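Local coordinates for PqqA binding protein (Xanthomonas campestris pv. campestris, PDB 3G2B) that probably binds the precursor peptide PqqA and presents it to PqqE in the biosynthesis of the redox cofactor pyrroloquinoline quinone, at residues V19-D24 against D28-L33; A49-G54 against A66-A71. One frame throughout, in Å; residues are numbered along the deposited sequence.

Interaction 1 comes first along the chain and closes before interaction 2 opens. It holds together the beta hairpin of strands 20-24 and 29-41, while interaction 2 ties the C-terminal end of helix 44-51 to that of helix 58-68. Strand 29-41 runs on toward helix 44-51, the next element in sequence. The two contacts lie on opposite sides of the chain's centre, with their centres about 40 Å apart and their nearest atoms about 23 Å apart. The chain is therefore elongated, a hairpin at one end and a helical bundle at the other, and segments of both contacts touch the second subunit of the crystallised assembly.

Interaction 1: residues V19-D24 against D28-L33; sequences VRLQHD and DQWVLL
His23 lies flat on the indole of Trp30 in an offset stack, its ring centroid 4.3 Å from that of the five-membered ring and the planes only 4° apart. The imidazole reaches over the pyrrole side, while its own CB sits above the benzene side, 3.6 Å from the centroid of the six-membered ring, a CH-pi contact. With CG of His23 anti to the backbone N (chi1 -179°), the ring is carried across the indole face. Leu21 meets the same indole at its edge, CG standing 3.7 Å from CE3 of Trp30, and CD1 of Leu21 packs 4.2 Å from CD2 of Leu32.

Beneath these side chains runs an antiparallel ladder. Leu21-Leu32 and His23-Trp30 are non-hydrogen-bonded pairs, and their side chains share the face that carries the stack; Arg20-Leu33, Gln22-Val31 and Asp24-Gln29 are hydrogen-bonded pairs with side chains on the other. In the middle pair, N of Gln22 reaches O of Val31 at 2.8 Å and N of Val31 reaches O of Gln22 at 2.9 Å. Toward the turn, Asp28 and Gln29 both face Asp24 in a G1 beta bulge, and OD1 of Asp24 accepts a hydrogen bond from N of Arg27.

Residues 30-33 also pair with a strand of the second subunit in an antiparallel ladder, so the sheet runs on across the interface, and Leu46 of that subunit, on its helix 44-51, packs on Leu21 and Trp30. The hairpin thus combines directional backbone bonds with an aromatic and aliphatic cluster on one face, apolar chemistry that carries on into the contact with the second subunit.

Interaction 2: residues A49-G54 against A66-A71; sequences AQRYDG and AAEFDA
Arg51 and Glu68 are the closest backbone pair across the two segments, yet their CA atoms stand 12.8 Å apart, each near the C-terminal end of its helix, with Tyr52 and Phe69 the first residues to leave helical geometry. Two long side chains span that gap, approaching from opposite directions.

The guanidinium of Arg51 turns both terminal nitrogens toward one carboxylate oxygen: NH1 donates to OE1 of Glu68 at 3.1 Å, and NH2 adds a weak bond to the same OE1 at 3.3 Å. OE1 lies at the guanidinium edge, close to its plane, and receives NH1 on its syn lone pair. Because the carboxylate plane is turned 77° from the guanidinium plane, this is a forked bond to a single oxygen and not the coplanar, two-oxygen pairing; OE2 of Glu68 remains 3.6 Å from NH2 of Arg51.

Its neighbour in sequence helps to position the arginine. OE1 of Gln50 accepts a bond from NE of Arg51 at 2.9 Å, so the guanidinium is gripped at two parts of its edge and its rotation is restrained. Glu68, extended beyond CG (chi2 -173°), holds out its carboxylate to meet that group. The side chain of Arg51 also packs on Thr64 and Leu65 of helix 58-68, and Tyr52 turns to the interior, where its OH bonds to OG1 of Thr84 on helix 73-89.

With just 76 Å² buried between the segments, interaction 2 is a surface salt bridge between two helix ends; its attraction is probably mostly electrostatic and weakened by solvent screening, with Gln50 helping to hold the guanidinium.

Interaction 1: residues V19-D24 against D28-L33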
loop_
_atom_site.group_PDB
_atom_site.type_symbol
_atom_site.label_atom_id
_atom_site.label_comp_id
_atom_site.label_asym_id
_atom_site.label_seq_id
_atom_site.Cartn_x
_atom_site.Cartn_y
_atom_site.Cartn_z
ATOM N N VAL A 19 -10.527 -1.368 7.520
ATOM C CA VAL A 19 -9.597 -2.459 7.782
ATOM C C VAL A 19 -10.130 -3.185 9.004
ATOM O O VAL A 19 -10.145 -2.641 10.105
ATOM C CB VAL A 19 -8.173 -1.947 8.069
ATOM C CG1 VAL A 19 -7.256 -3.115 8.402
ATOM C CG2 VAL A 19 -7.641 -1.198 6.860
ATOM N N ARG A 20 -10.581 -4.416 8.812
ATOM C CA ARG A 20 -11.126 -5.154 9.937
ATOM C C ARG A 20 -10.498 -6.511 10.167
ATOM O O ARG A 20 -9.990 -7.149 9.249
ATOM C CB ARG A 20 -12.641 -5.292 9.780
ATOM C CG ARG A 20 -13.095 -6.008 8.526
ATOM C CD ARG A 20 -14.579 -5.753 8.288
ATOM N NE ARG A 20 -15.104 -6.484 7.139
ATOM C CZ ARG A 20 -15.364 -7.787 7.133
ATOM N NH1 ARG A 20 -15.840 -8.362 6.035
ATOM N NH2 ARG A 20 -15.159 -8.516 8.223
ATOM N N LEU A 21 -10.524 -6.932 11.423
ATOM C CA LEU A 21 -9.970 -8.214 11.814
ATOM C C LEU A 21 -11.015 -9.288 11.539
ATOM O O LEU A 21 -12.192 -9.104 11.847
ATOM C CB LEU A 21 -9.627 -8.190 13.304
ATOM C CG LEU A 21 -8.989 -9.445 13.893
ATOM C CD1 LEU A 21 -7.645 -9.690 13.229
ATOM C CD2 LEU A 21 -8.815 -9.267 15.397
ATOM N N GLN A 22 -10.588 -10.399 10.947
ATOM C CA GLN A 22 -11.494 -11.506 10.656
ATOM C C GLN A 22 -10.870 -12.843 11.012
ATOM O O GLN A 22 -9.686 -13.082 10.767
ATOM C CB GLN A 22 -11.896 -11.548 9.175
ATOM C CG GLN A 22 -12.563 -12.875 8.788
ATOM C CD GLN A 22 -12.949 -12.969 7.321
ATOM O OE1 GLN A 22 -14.062 -12.608 6.929
ATOM N NE2 GLN A 22 -12.024 -13.451 6.500
ATOM N N HIS A 23 -11.686 -13.711 11.593
ATOM C CA HIS A 23 -11.244 -15.041 11.958
ATOM C C HIS A 23 -11.629 -15.953 10.789
ATOM O O HIS A 23 -12.808 -16.281 10.619
ATOM C CB HIS A 23 -11.963 -15.496 13.232
ATOM C CG HIS A 23 -11.555 -16.853 13.708
ATOM N ND1 HIS A 23 -12.293 -17.569 14.627
ATOM C CD2 HIS A 23 -10.482 -17.620 13.407
ATOM C CE1 HIS A 23 -11.691 -18.720 14.870
ATOM N NE2 HIS A 23 -10.590 -18.774 14.143
ATOM N N ASP A 24 -10.655 -16.325 9.963
ATOM C CA ASP A 24 -10.942 -17.220 8.842
ATOM C C ASP A 24 -10.867 -18.625 9.421
ATOM O O ASP A 24 -9.850 -19.308 9.332
ATOM C CB ASP A 24 -9.916 -17.076 7.718
ATOM C CG ASP A 24 -10.301 -17.875 6.487
ATOM O OD1 ASP A 24 -10.972 -18.918 6.643
ATOM O OD2 ASP A 24 -9.928 -17.477 5.365
ATOM N N ASP A 28 -8.116 -21.691 9.509
ATOM C CA ASP A 28 -7.494 -21.640 10.827
ATOM C C ASP A 28 -6.472 -20.516 10.935
ATOM O O ASP A 28 -5.328 -20.722 11.347
ATOM C CB ASP A 28 -6.836 -22.982 11.176
ATOM C CG ASP A 28 -6.248 -22.992 12.580
ATOM O OD1 ASP A 28 -6.876 -22.409 13.489
ATOM O OD2 ASP A 28 -5.166 -23.584 12.778
ATOM N N GLN A 29 -6.892 -19.315 10.561
ATOM C CA GLN A 29 -6.004 -18.170 10.649
ATOM C C GLN A 29 -6.795 -16.893 10.829
ATOM O O GLN A 29 -7.984 -16.836 10.519
ATOM C CB GLN A 29 -5.143 -18.053 9.392
ATOM C CG GLN A 29 -5.931 -17.872 8.113
ATOM C CD GLN A 29 -5.049 -17.494 6.937
ATOM O OE1 GLN A 29 -3.975 -18.060 6.747
ATOM N NE2 GLN A 29 -5.507 -16.539 6.134
ATOM N N TRP A 30 -6.131 -15.875 11.358
ATOM C CA TRP A 30 -6.768 -14.586 11.542
ATOM C C TRP A 30 -6.142 -13.678 10.500
ATOM O O TRP A 30 -4.973 -13.830 10.169
ATOM C CB TRP A 30 -6.507 -14.042 12.948
ATOM C CG TRP A 30 -7.288 -14.757 14.004
ATOM C CD1 TRP A 30 -7.045 -16.006 14.504
ATOM C CD2 TRP A 30 -8.456 -14.277 14.674
ATOM N NE1 TRP A 30 -7.994 -16.331 15.443
ATOM C CE2 TRP A 30 -8.871 -15.287 15.568
ATOM C CE3 TRP A 30 -9.195 -13.088 14.605
ATOM C CZ2 TRP A 30 -9.993 -15.147 16.390
ATOM C CZ3 TRP A 30 -10.313 -12.948 15.426
ATOM C CH2 TRP A 30 -10.700 -13.972 16.306
ATOM N N VAL A 31 -6.923 -12.744 9.975
ATOM C CA VAL A 31 -6.416 -11.836 8.959
ATOM C C VAL A 31 -7.004 -10.448 9.122
ATOM O O VAL A 31 -7.951 -10.237 9.881
ATOM C CB VAL A 31 -6.788 -12.317 7.528
ATOM C CG1 VAL A 31 -6.293 -13.739 7.293
ATOM C CG2 VAL A 31 -8.299 -12.253 7.335
ATOM N N LEU A 32 -6.402 -9.496 8.420
ATOM C CA LEU A 32 -6.905 -8.136 8.381
ATOM C C LEU A 32 -7.409 -8.035 6.954
ATOM O O LEU A 32 -6.708 -8.432 6.019
ATOM C CB LEU A 32 -5.795 -7.105 8.594
ATOM C CG LEU A 32 -5.293 -6.921 10.024
ATOM C CD1 LEU A 32 -4.122 -5.951 10.026
ATOM C CD2 LEU A 32 -6.416 -6.390 10.903
ATOM N N LEU A 33 -8.628 -7.542 6.789
ATOM C CA LEU A 33 -9.205 -7.379 5.463
ATOM C C LEU A 33 -9.117 -5.899 5.144
ATOM O O LEU A 33 -9.688 -5.075 5.860
ATOM C CB LEU A 33 -10.674 -7.812 5.448
ATOM C CG LEU A 33 -10.998 -9.252 5.840
ATOM C CD1 LEU A 33 -10.309 -10.213 4.889
ATOM C CD2 LEU A 33 -10.557 -9.492 7.271
#

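Interaction 2: residues A49-G54 against A66-A71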
loop_
_atom_site.group_PDB
_atom_site.type_symbol
_atom_site.label_atom_id
_atom_site.label_comp_id
_atom_site.label_asym_id
_atom_site.label_seq_id
_atom_site.Cartn_x
_atom_site.Cartn_y
_atom_site.Cartn_z
ATOM N N ALA A 49 -1.153 4.627 -17.396
ATOM C CA ALA A 49 -1.673 3.448 -16.719
ATOM C C ALA A 49 -2.120 2.394 -17.728
ATOM O O ALA A 49 -1.965 1.198 -17.502
ATOM C CB ALA A 49 -2.835 3.842 -15.821
ATOM N N GLN A 50 -2.676 2.853 -18.845
ATOM C CA GLN A 50 -3.156 1.960 -19.891
ATOM C C GLN A 50 -1.989 1.357 -20.666
ATOM O O GLN A 50 -2.076 0.228 -21.152
ATOM C CB GLN A 50 -4.083 2.735 -20.840
ATOM C CG GLN A 50 -4.707 1.924 -21.979
ATOM C CD GLN A 50 -3.822 1.845 -23.210
ATOM O OE1 GLN A 50 -3.231 2.840 -23.624
ATOM N NE2 GLN A 50 -3.741 0.663 -23.810
ATOM N N ARG A 51 -0.892 2.103 -20.754
ATOM C CA ARG A 51 0.287 1.651 -21.487
ATOM C C ARG A 51 1.171 0.636 -20.763
ATOM O O ARG A 51 1.960 -0.056 -21.407
ATOM C CB ARG A 51 1.132 2.859 -21.920
ATOM C CG ARG A 51 0.420 3.778 -22.902
ATOM C CD ARG A 51 0.003 3.017 -24.153
ATOM N NE ARG A 51 -0.846 3.815 -25.033
ATOM C CZ ARG A 51 -0.406 4.763 -25.856
ATOM N NH1 ARG A 51 -1.266 5.433 -26.610
ATOM N NH2 ARG A 51 0.889 5.032 -25.940
ATOM N N TYR A 52 1.058 0.543 -19.438
ATOM C CA TYR A 52 1.858 -0.429 -18.691
ATOM C C TYR A 52 1.550 -1.815 -19.253
ATOM O O TYR A 52 0.387 -2.143 -19.472
ATOM C CB TYR A 52 1.476 -0.443 -17.207
ATOM C CG TYR A 52 1.841 0.778 -16.387
ATOM C CD1 TYR A 52 1.016 1.188 -15.343
ATOM C CD2 TYR A 52 3.021 1.490 -16.614
ATOM C CE1 TYR A 52 1.345 2.274 -14.538
ATOM C CE2 TYR A 52 3.366 2.591 -15.805
ATOM C CZ TYR A 52 2.518 2.972 -14.770
ATOM O OH TYR A 52 2.824 4.055 -13.961
ATOM N N ASP A 53 2.582 -2.623 -19.480
ATOM C CA ASP A 53 2.383 -3.979 -19.992
ATOM C C ASP A 53 3.430 -4.957 -19.466
ATOM O O ASP A 53 3.587 -6.064 -19.998
ATOM C CB ASP A 53 2.377 -3.988 -21.528
ATOM C CG ASP A 53 3.713 -3.591 -22.134
ATOM O OD1 ASP A 53 3.792 -3.507 -23.381
ATOM O OD2 ASP A 53 4.682 -3.361 -21.385
ATOM N N GLY A 54 4.135 -4.545 -18.414
ATOM C CA GLY A 54 5.153 -5.384 -17.805
ATOM C C GLY A 54 6.313 -5.702 -18.725
ATOM O O GLY A 54 7.084 -6.628 -18.462
ATOM N N ALA A 66 5.501 11.119 -25.728
ATOM C CA ALA A 66 5.948 12.449 -26.110
ATOM C C ALA A 66 5.850 12.604 -27.624
ATOM O O ALA A 66 5.448 13.653 -28.120
ATOM C CB ALA A 66 7.383 12.698 -25.631
ATOM N N ALA A 67 6.201 11.550 -28.355
ATOM C CA ALA A 67 6.139 11.599 -29.810
ATOM C C ALA A 67 4.689 11.689 -30.277
ATOM O O ALA A 67 4.373 12.458 -31.185
ATOM C CB ALA A 67 6.812 10.368 -30.409
ATOM N N GLU A 68 3.809 10.911 -29.650
ATOM C CA GLU A 68 2.395 10.915 -30.015
ATOM C C GLU A 68 1.723 12.254 -29.732
ATOM O O GLU A 68 0.893 12.716 -30.515
ATOM C CB GLU A 68 1.633 9.822 -29.260
ATOM C CG GLU A 68 2.105 8.407 -29.543
ATOM C CD GLU A 68 1.216 7.356 -28.906
ATOM O OE1 GLU A 68 0.503 7.676 -27.931
ATOM O OE2 GLU A 68 1.241 6.198 -29.372
ATOM N N PHE A 69 2.082 12.875 -28.614
ATOM C CA PHE A 69 1.477 14.146 -28.229
ATOM C C PHE A 69 2.306 15.379 -28.573
ATOM O O PHE A 69 2.018 16.483 -28.102
ATOM C CB PHE A 69 1.157 14.117 -26.732
ATOM C CG PHE A 69 0.070 13.145 -26.375
ATOM C CD1 PHE A 69 -1.247 13.572 -26.234
ATOM C CD2 PHE A 69 0.351 11.791 -26.236
ATOM C CE1 PHE A 69 -2.268 12.662 -25.963
ATOM C CE2 PHE A 69 -0.661 10.873 -25.965
ATOM C CZ PHE A 69 -1.973 11.309 -25.830
ATOM N N ASP A 70 3.325 15.197 -29.408
ATOM C CA ASP A 70 4.183 16.306 -29.814
ATOM C C ASP A 70 4.621 17.096 -28.590
ATOM O O ASP A 70 4.598 18.332 -28.586
ATOM C CB ASP A 70 3.428 17.224 -30.779
ATOM C CG ASP A 70 2.956 16.501 -32.025
ATOM O OD1 ASP A 70 3.812 15.990 -32.779
ATOM O OD2 ASP A 70 1.728 16.443 -32.250
ATOM N N ALA A 71 5.005 16.371 -27.544
ATOM C CA ALA A 71 5.444 16.989 -26.299
ATOM C C ALA A 71 6.927 16.736 -26.073
ATOM O O ALA A 71 7.536 15.907 -26.751
ATOM C CB ALA A 71 4.634 16.432 -25.123
#